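Local structure of phytase (Debaryomyces castellii, 2GFI) at residues A[155-160]-A[188-193]; A[159-164]-A[441-446]. The protein releases phosphate from phytate (inositol hexakisphosphate) by hydrolysis, as a 3-phytase of the histidine acid phosphatase family. One frame throughout, in Å; residues are numbered along the deposited sequence.

Contact 1 (A[155-160]-A[188-193]); sequences NDTLPV and TVKTNI
Val160 and Val189 meet through one methyl each, CG2 of Val160 lying 3.6 Å from CG1 of Val189, the two side chains crossing at a slant on the sheet face that also carries Leu158 and Thr191. A chi1 of -179° sets CG1 of Val189 opposite its backbone N, where the methyl also touches the Leu158 carbonyl oxygen. Val160 and Thr191 instead run side by side, CB of Val160 3.8 Å from OG1 of Thr191, a hydroxyl whose hydrogen bond goes to Gln173 of helix 166-180. On the other face the chain of Lys190, bent at chi2, crosses Thr157: CG2 of Thr157 sits 3.4 Å from CG of Lys190, a tight fit. The backbones hold this register by four bonds, from Leu158 N to Thr188 O (2.7 Å), Lys190 N to Leu158 O, Val160 N to Lys190 O, and Asn192 N to Val160 O. The last oxygen also receives a weak bond from Asn192 ND2. Strand directions only 20° apart, the parallel bridges and helix 166-180 packed against the Val160 face identify a beta-alpha-beta unit in the sheet of the histidine phosphatase fold.

Contact 2 (A[159-164]-A[441-446]); sequences PVFTSN and TFYWDY
Phe161 takes part in two edge-to-face pairs at once, accepting an edge on its face and presenting its own edge to another ring. It anchors an aromatic cluster with Phe442, Tyr443 and Tyr446, which packs a weakly bonded helical turn, about 442-445, against strand 158-163 of the central sheet. In the first pair the edge of Tyr443 comes over the Phe161 face: CD1 of Tyr443 lies 3.8 Å from CE2 of Phe161, with the ring planes at 66°. The hydroxyl of Tyr443 is hydrogen-bonded to Ser329 OG on strand 326-331, which ties this ring to the sheet a second time. In the other pair the roles reverse. The Phe161 edge stands almost upright on Tyr446, planes at 87°, its CZ 3.5 Å above the tyrosine ring and displaced toward the rim. Phe442 is turned differently, its ring oblique to Phe161 at 42°, with CD1 of each ring 3.5 Å apart. CE1 of Phe442 lies 3.2 Å above the plane of the Tyr443 ring, over its centre. Replacing Phe161 with an alanine would probably leave a gap among these three rings and deprive the turn of most of its hold on the strand. The contact rests on ring and carbon packing, without a hydrogen bond between its segments, and Tyr446 extends it to Pro159, with CZ of Tyr446 3.7 Å from CB of Pro159 and OH of Tyr446 3.6 Å from CG of Pro159.

From the N terminus, both contacts start on strand 158-163 and share Pro159 and Val160. Contact 1 closes the shorter loop: the chain runs through helix 166-180 and returns as the neighbouring strand 189-194, the segment ends 160 and 188 being 28 residues apart. Contact 2 closes a far longer one, with 277 residues from 164 to 441, bringing the turn near the C terminus back to the same strand. The two spans overlap at their start, and strand 189-194 lies within the longer. Asn192 joins the pair physically: its O makes a probable hydrogen bond to Thr162 N, and its ND2 packs 3.3 Å from Phe161 CE1 and 3.4 Å from Tyr446 CD1. Together they tie a local beta-alpha-beta unit to the C-terminal region.

Contact 1 (A[155-160]-A[188-193])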
ATOM      1  N   ASN A 155      21.459 -25.589  22.969  1.00 38.42           N
ATOM      2  CA  ASN A 155      21.764 -26.713  23.848  1.00 40.25           C
ATOM      3  C   ASN A 155      20.712 -26.840  24.934  1.00 40.14           C
ATOM      4  O   ASN A 155      20.676 -27.852  25.647  1.00 40.54           O
ATOM      5  CB  ASN A 155      23.154 -26.546  24.514  1.00 41.08           C
ATOM      6  CG  ASN A 155      24.279 -26.502  23.494  1.00 42.99           C
ATOM      7  OD1 ASN A 155      24.264 -27.271  22.519  1.00 47.34           O
ATOM      8  ND2 ASN A 155      25.253 -25.586  23.691  1.00 46.68           N
ATOM      9  N   ASP A 156      19.874 -25.801  25.059  1.00 39.55           N
ATOM     10  CA  ASP A 156      18.830 -25.741  26.075  1.00 39.16           C
ATOM     11  C   ASP A 156      17.443 -25.972  25.497  1.00 38.19           C
ATOM     12  O   ASP A 156      17.096 -25.451  24.433  1.00 38.88           O
ATOM     13  CB  ASP A 156      18.851 -24.388  26.806  1.00 39.95           C
ATOM     14  CG  ASP A 156      20.184 -24.109  27.511  1.00 41.94           C
ATOM     15  OD1 ASP A 156      20.906 -25.072  27.834  1.00 45.18           O
ATOM     16  OD2 ASP A 156      20.593 -22.957  27.793  1.00 46.33           O
ATOM     17  N   THR A 157      16.658 -26.773  26.196  1.00 36.12           N
ATOM     18  CA  THR A 157      15.246 -26.852  25.958  1.00 34.70           C
ATOM     19  C   THR A 157      14.564 -25.464  26.029  1.00 32.83           C
ATOM     20  O   THR A 157      14.864 -24.635  26.904  1.00 32.21           O
ATOM     21  CB  THR A 157      14.641 -27.798  27.002  1.00 35.28           C
ATOM     22  OG1 THR A 157      14.763 -29.143  26.530  1.00 37.33           O
ATOM     23  CG2 THR A 157      13.166 -27.616  27.071  1.00 35.73           C
ATOM     24  N   LEU A 158      13.631 -25.227  25.110  1.00 30.55           N
ATOM     25  CA  LEU A 158      12.774 -24.045  25.174  1.00 27.75           C
ATOM     26  C   LEU A 158      11.582 -24.396  26.034  1.00 26.84           C
ATOM     27  O   LEU A 158      10.850 -25.324  25.705  1.00 26.66           O
ATOM     28  CB  LEU A 158      12.306 -23.633  23.774  1.00 27.09           C
ATOM     29  CG  LEU A 158      11.434 -22.389  23.676  1.00 25.79           C
ATOM     30  CD1 LEU A 158      12.264 -21.099  23.934  1.00 21.09           C
ATOM     31  CD2 LEU A 158      10.692 -22.382  22.294  1.00 26.16           C
ATOM     32  N   PRO A 159      11.416 -23.705  27.160  1.00 25.96           N
ATOM     33  CA  PRO A 159      10.204 -23.857  27.957  1.00 25.72           C
ATOM     34  C   PRO A 159       9.067 -22.991  27.380  1.00 26.12           C
ATOM     35  O   PRO A 159       9.285 -21.877  26.833  1.00 26.74           O
ATOM     36  CB  PRO A 159      10.627 -23.382  29.351  1.00 24.77           C
ATOM     37  CG  PRO A 159      11.732 -22.402  29.081  1.00 25.36           C
ATOM     38  CD  PRO A 159      12.373 -22.756  27.769  1.00 25.08           C
ATOM     39  N   VAL A 160       7.856 -23.506  27.468  1.00 25.46           N
ATOM     40  CA  VAL A 160       6.714 -22.746  27.002  1.00 24.81           C
ATOM     41  C   VAL A 160       5.743 -22.792  28.166  1.00 24.53           C
ATOM     42  O   VAL A 160       5.625 -23.796  28.812  1.00 25.60           O
ATOM     43  CB  VAL A 160       6.158 -23.326  25.662  1.00 24.34           C
ATOM     44  CG1 VAL A 160       4.834 -22.743  25.322  1.00 23.58           C
ATOM     45  CG2 VAL A 160       7.142 -23.073  24.508  1.00 23.52           C
ATOM     46  N   THR A 188      13.240 -30.561  22.248  1.00 33.89           N
ATOM     47  CA  THR A 188      13.746 -29.181  22.246  1.00 32.20           C
ATOM     48  C   THR A 188      12.806 -28.178  22.871  1.00 31.12           C
ATOM     49  O   THR A 188      13.225 -27.074  23.217  1.00 31.37           O
ATOM     50  CB  THR A 188      14.182 -28.749  20.854  1.00 32.38           C
ATOM     51  OG1 THR A 188      13.065 -28.835  19.951  1.00 32.16           O
ATOM     52  CG2 THR A 188      15.248 -29.745  20.304  1.00 30.54           C
ATOM     53  N   VAL A 189      11.548 -28.566  23.061  1.00 29.92           N
ATOM     54  CA  VAL A 189      10.547 -27.677  23.667  1.00 28.52           C
ATOM     55  C   VAL A 189       9.869 -28.428  24.777  1.00 29.29           C
ATOM     56  O   VAL A 189       9.463 -29.575  24.594  1.00 29.50           O
ATOM     57  CB  VAL A 189       9.457 -27.178  22.644  1.00 27.80           C
ATOM     58  CG1 VAL A 189       8.445 -26.227  23.327  1.00 25.82           C
ATOM     59  CG2 VAL A 189      10.103 -26.535  21.409  1.00 25.16           C
ATOM     60  N   LYS A 190       9.746 -27.796  25.936  1.00 29.75           N
ATOM     61  CA  LYS A 190       8.988 -28.398  26.981  1.00 30.48           C
ATOM     62  C   LYS A 190       7.886 -27.429  27.358  1.00 29.24           C
ATOM     63  O   LYS A 190       8.153 -26.295  27.776  1.00 28.65           O
ATOM     64  CB  LYS A 190       9.885 -28.778  28.172  1.00 32.07           C
ATOM     65  CG  LYS A 190      10.883 -29.991  27.876  1.00 38.61           C
ATOM     66  CD  LYS A 190      10.187 -31.282  27.360  1.00 38.39           C
ATOM     67  CE  LYS A 190      11.133 -32.488  27.335  1.00 41.10           C
ATOM     68  NZ  LYS A 190      10.350 -33.782  27.104  1.00 40.57           N
ATOM     69  N   THR A 191       6.646 -27.885  27.202  1.00 27.47           N
ATOM     70  CA  THR A 191       5.513 -27.050  27.478  1.00 26.97           C
ATOM     71  C   THR A 191       4.974 -27.345  28.859  1.00 27.39           C
ATOM     72  O   THR A 191       4.704 -28.502  29.199  1.00 27.21           O
ATOM     73  CB  THR A 191       4.416 -27.290  26.438  1.00 26.56           C
ATOM     74  OG1 THR A 191       4.902 -26.882  25.162  1.00 26.86           O
ATOM     75  CG2 THR A 191       3.220 -26.391  26.699  1.00 25.58           C
ATOM     76  N   ASN A 192       4.778 -26.279  29.616  1.00 27.12           N
ATOM     77  CA  ASN A 192       4.208 -26.325  30.936  1.00 27.84           C
ATOM     78  C   ASN A 192       2.810 -25.790  30.856  1.00 28.12           C
ATOM     79  O   ASN A 192       2.594 -24.626  30.538  1.00 28.77           O
ATOM     80  CB  ASN A 192       5.090 -25.513  31.884  1.00 28.23           C
ATOM     81  CG  ASN A 192       6.542 -25.925  31.777  1.00 28.64           C
ATOM     82  OD1 ASN A 192       6.894 -27.056  32.108  1.00 29.01           O
ATOM     83  ND2 ASN A 192       7.375 -25.046  31.228  1.00 29.59           N
ATOM     84  N   ILE A 193       1.857 -26.681  31.084  1.00 28.40           N
ATOM     85  CA  ILE A 193       0.466 -26.382  30.965  1.00 28.36           C
ATOM     86  C   ILE A 193       0.008 -26.102  32.367  1.00 29.30           C
ATOM     87  O   ILE A 193      -0.011 -26.988  33.205  1.00 30.77           O
ATOM     88  CB  ILE A 193      -0.301 -27.583  30.400  1.00 28.37           C
ATOM     89  CG1 ILE A 193       0.382 -28.152  29.163  1.00 26.81           C
ATOM     90  CG2 ILE A 193      -1.763 -27.205  30.098  1.00 28.31           C
ATOM     91  CD1 ILE A 193      -0.297 -29.410  28.647  1.00 27.59           C
TER

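Contact 2 (A[159-164]-A[441-446])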
ATOM      1  N   PRO A 159      11.416 -23.705  27.160  1.00 25.96           N
ATOM      2  CA  PRO A 159      10.204 -23.857  27.957  1.00 25.72           C
ATOM      3  C   PRO A 159       9.067 -22.991  27.380  1.00 26.12           C
ATOM      4  O   PRO A 159       9.285 -21.877  26.833  1.00 26.74           O
ATOM      5  CB  PRO A 159      10.627 -23.382  29.351  1.00 24.77           C
ATOM      6  CG  PRO A 159      11.732 -22.402  29.081  1.00 25.36           C
ATOM      7  CD  PRO A 159      12.373 -22.756  27.769  1.00 25.08           C
ATOM      8  N   VAL A 160       7.856 -23.506  27.468  1.00 25.46           N
ATOM      9  CA  VAL A 160       6.714 -22.746  27.002  1.00 24.81           C
ATOM     10  C   VAL A 160       5.743 -22.792  28.166  1.00 24.53           C
ATOM     11  O   VAL A 160       5.625 -23.796  28.812  1.00 25.60           O
ATOM     12  CB  VAL A 160       6.158 -23.326  25.662  1.00 24.34           C
ATOM     13  CG1 VAL A 160       4.834 -22.743  25.322  1.00 23.58           C
ATOM     14  CG2 VAL A 160       7.142 -23.073  24.508  1.00 23.52           C
ATOM     15  N   PHE A 161       5.123 -21.684  28.496  1.00 24.39           N
ATOM     16  CA  PHE A 161       4.134 -21.679  29.540  1.00 24.56           C
ATOM     17  C   PHE A 161       2.818 -21.292  28.881  1.00 25.50           C
ATOM     18  O   PHE A 161       2.727 -20.279  28.157  1.00 25.91           O
ATOM     19  CB  PHE A 161       4.547 -20.731  30.676  1.00 24.29           C
ATOM     20  CG  PHE A 161       5.940 -20.999  31.184  1.00 22.98           C
ATOM     21  CD1 PHE A 161       6.142 -21.815  32.288  1.00 22.88           C
ATOM     22  CD2 PHE A 161       7.031 -20.512  30.504  1.00 22.15           C
ATOM     23  CE1 PHE A 161       7.416 -22.112  32.722  1.00 22.31           C
ATOM     24  CE2 PHE A 161       8.313 -20.813  30.919  1.00 25.30           C
ATOM     25  CZ  PHE A 161       8.509 -21.609  32.044  1.00 23.36           C
ATOM     26  N   THR A 162       1.823 -22.141  29.091  1.00 25.41           N
ATOM     27  CA  THR A 162       0.522 -21.929  28.539  1.00 25.67           C
ATOM     28  C   THR A 162      -0.541 -22.364  29.534  1.00 26.40           C
ATOM     29  O   THR A 162      -0.291 -23.247  30.338  1.00 26.65           O
ATOM     30  CB  THR A 162       0.379 -22.724  27.225  1.00 25.11           C
ATOM     31  OG1 THR A 162      -0.958 -22.555  26.749  1.00 22.89           O
ATOM     32  CG2 THR A 162       0.493 -24.188  27.467  1.00 24.88           C
ATOM     33  N   SER A 163      -1.721 -21.744  29.486  1.00 26.57           N
ATOM     34  CA  SER A 163      -2.849 -22.256  30.251  1.00 26.70           C
ATOM     35  C   SER A 163      -3.416 -23.466  29.515  1.00 26.48           C
ATOM     36  O   SER A 163      -2.996 -23.786  28.409  1.00 26.84           O
ATOM     37  CB  SER A 163      -3.926 -21.182  30.497  1.00 27.03           C
ATOM     38  OG  SER A 163      -4.895 -21.208  29.462  1.00 26.29           O
ATOM     39  N   ASN A 164      -4.337 -24.178  30.149  1.00 26.51           N
ATOM     40  CA  ASN A 164      -4.784 -25.441  29.602  1.00 26.12           C
ATOM     41  C   ASN A 164      -6.005 -25.288  28.705  1.00 26.15           C
ATOM     42  O   ASN A 164      -6.586 -26.284  28.240  1.00 25.90           O
ATOM     43  CB  ASN A 164      -5.025 -26.453  30.727  1.00 26.11           C
ATOM     44  CG  ASN A 164      -6.141 -26.042  31.648  1.00 26.29           C
ATOM     45  OD1 ASN A 164      -6.192 -24.912  32.133  1.00 25.98           O
ATOM     46  ND2 ASN A 164      -7.037 -26.966  31.911  1.00 26.27           N
ATOM     47  N   THR A 441       5.269 -19.350  40.856  1.00 31.55           N
ATOM     48  CA  THR A 441       6.504 -20.095  40.942  1.00 30.92           C
ATOM     49  C   THR A 441       6.741 -20.902  39.679  1.00 31.08           C
ATOM     50  O   THR A 441       7.837 -21.431  39.500  1.00 31.17           O
ATOM     51  CB  THR A 441       6.526 -21.050  42.198  1.00 30.87           C
ATOM     52  OG1 THR A 441       5.475 -22.027  42.107  1.00 28.45           O
ATOM     53  CG2 THR A 441       6.232 -20.261  43.516  1.00 31.83           C
ATOM     54  N   PHE A 442       5.732 -21.023  38.805  1.00 31.34           N
ATOM     55  CA  PHE A 442       5.847 -21.949  37.662  1.00 31.73           C
ATOM     56  C   PHE A 442       7.032 -21.636  36.730  1.00 32.35           C
ATOM     57  O   PHE A 442       7.548 -22.542  36.102  1.00 32.12           O
ATOM     58  CB  PHE A 442       4.502 -22.152  36.901  1.00 31.93           C
ATOM     59  CG  PHE A 442       3.968 -20.903  36.232  1.00 31.84           C
ATOM     60  CD1 PHE A 442       4.533 -20.432  35.048  1.00 31.05           C
ATOM     61  CD2 PHE A 442       2.923 -20.184  36.812  1.00 31.88           C
ATOM     62  CE1 PHE A 442       4.054 -19.275  34.446  1.00 30.44           C
ATOM     63  CE2 PHE A 442       2.433 -19.003  36.223  1.00 33.89           C
ATOM     64  CZ  PHE A 442       3.015 -18.552  35.023  1.00 31.89           C
ATOM     65  N   TYR A 443       7.471 -20.372  36.633  1.00 33.23           N
ATOM     66  CA  TYR A 443       8.657 -20.061  35.795  1.00 33.95           C
ATOM     67  C   TYR A 443       9.955 -20.664  36.362  1.00 35.16           C
ATOM     68  O   TYR A 443      10.929 -20.866  35.615  1.00 34.87           O
ATOM     69  CB  TYR A 443       8.860 -18.549  35.522  1.00 33.47           C
ATOM     70  CG  TYR A 443       7.725 -17.845  34.791  1.00 31.89           C
ATOM     71  CD1 TYR A 443       7.436 -18.135  33.459  1.00 30.43           C
ATOM     72  CD2 TYR A 443       6.951 -16.874  35.436  1.00 31.49           C
ATOM     73  CE1 TYR A 443       6.406 -17.494  32.794  1.00 29.69           C
ATOM     74  CE2 TYR A 443       5.902 -16.230  34.778  1.00 30.54           C
ATOM     75  CZ  TYR A 443       5.641 -16.550  33.460  1.00 30.97           C
ATOM     76  OH  TYR A 443       4.610 -15.938  32.800  1.00 30.83           O
ATOM     77  N   TRP A 444       9.965 -20.951  37.667  1.00 36.15           N
ATOM     78  CA  TRP A 444      11.154 -21.490  38.326  1.00 37.31           C
ATOM     79  C   TRP A 444      11.066 -22.968  38.739  1.00 38.11           C
ATOM     80  O   TRP A 444      12.061 -23.702  38.693  1.00 39.18           O
ATOM     81  CB  TRP A 444      11.518 -20.604  39.522  1.00 37.45           C
ATOM     82  CG  TRP A 444      11.709 -19.198  39.078  1.00 36.87           C
ATOM     83  CD1 TRP A 444      12.840 -18.650  38.524  1.00 36.14           C
ATOM     84  CD2 TRP A 444      10.732 -18.158  39.108  1.00 36.30           C
ATOM     85  NE1 TRP A 444      12.624 -17.321  38.219  1.00 35.92           N
ATOM     86  CE2 TRP A 444      11.336 -16.993  38.565  1.00 37.11           C
ATOM     87  CE3 TRP A 444       9.407 -18.083  39.545  1.00 34.85           C
ATOM     88  CZ2 TRP A 444      10.650 -15.780  38.438  1.00 35.53           C
ATOM     89  CZ3 TRP A 444       8.738 -16.889  39.417  1.00 36.91           C
ATOM     90  CH2 TRP A 444       9.362 -15.746  38.866  1.00 35.45           C
ATOM     91  N   ASP A 445       9.889 -23.426  39.119  1.00 38.54           N
ATOM     92  CA  ASP A 445       9.776 -24.779  39.631  1.00 38.67           C
ATOM     93  C   ASP A 445       9.179 -25.742  38.634  1.00 38.77           C
ATOM     94  O   ASP A 445       8.756 -26.833  39.019  1.00 39.12           O
ATOM     95  CB  ASP A 445       8.952 -24.778  40.919  1.00 39.08           C
ATOM     96  CG  ASP A 445       7.489 -24.390  40.700  1.00 39.92           C
ATOM     97  OD1 ASP A 445       6.998 -24.360  39.531  1.00 40.74           O
ATOM     98  OD2 ASP A 445       6.749 -24.109  41.660  1.00 39.57           O
ATOM     99  N   TYR A 446       9.116 -25.340  37.361  1.00 38.64           N
ATOM    100  CA  TYR A 446       8.480 -26.157  36.315  1.00 38.62           C
ATOM    101  C   TYR A 446       9.287 -27.422  35.963  1.00 40.06           C
ATOM    102  O   TYR A 446       8.761 -28.372  35.346  1.00 39.55           O
ATOM    103  CB  TYR A 446       8.196 -25.334  35.045  1.00 36.89           C
ATOM    104  CG  TYR A 446       9.436 -24.978  34.243  1.00 34.67           C
ATOM    105  CD1 TYR A 446       9.951 -25.840  33.268  1.00 32.07           C
ATOM    106  CD2 TYR A 446      10.093 -23.775  34.465  1.00 32.96           C
ATOM    107  CE1 TYR A 446      11.092 -25.500  32.546  1.00 31.91           C
ATOM    108  CE2 TYR A 446      11.215 -23.424  33.747  1.00 31.88           C
ATOM    109  CZ  TYR A 446      11.722 -24.279  32.808  1.00 32.85           C
ATOM    110  OH  TYR A 446      12.873 -23.887  32.147  1.00 34.32           O
TER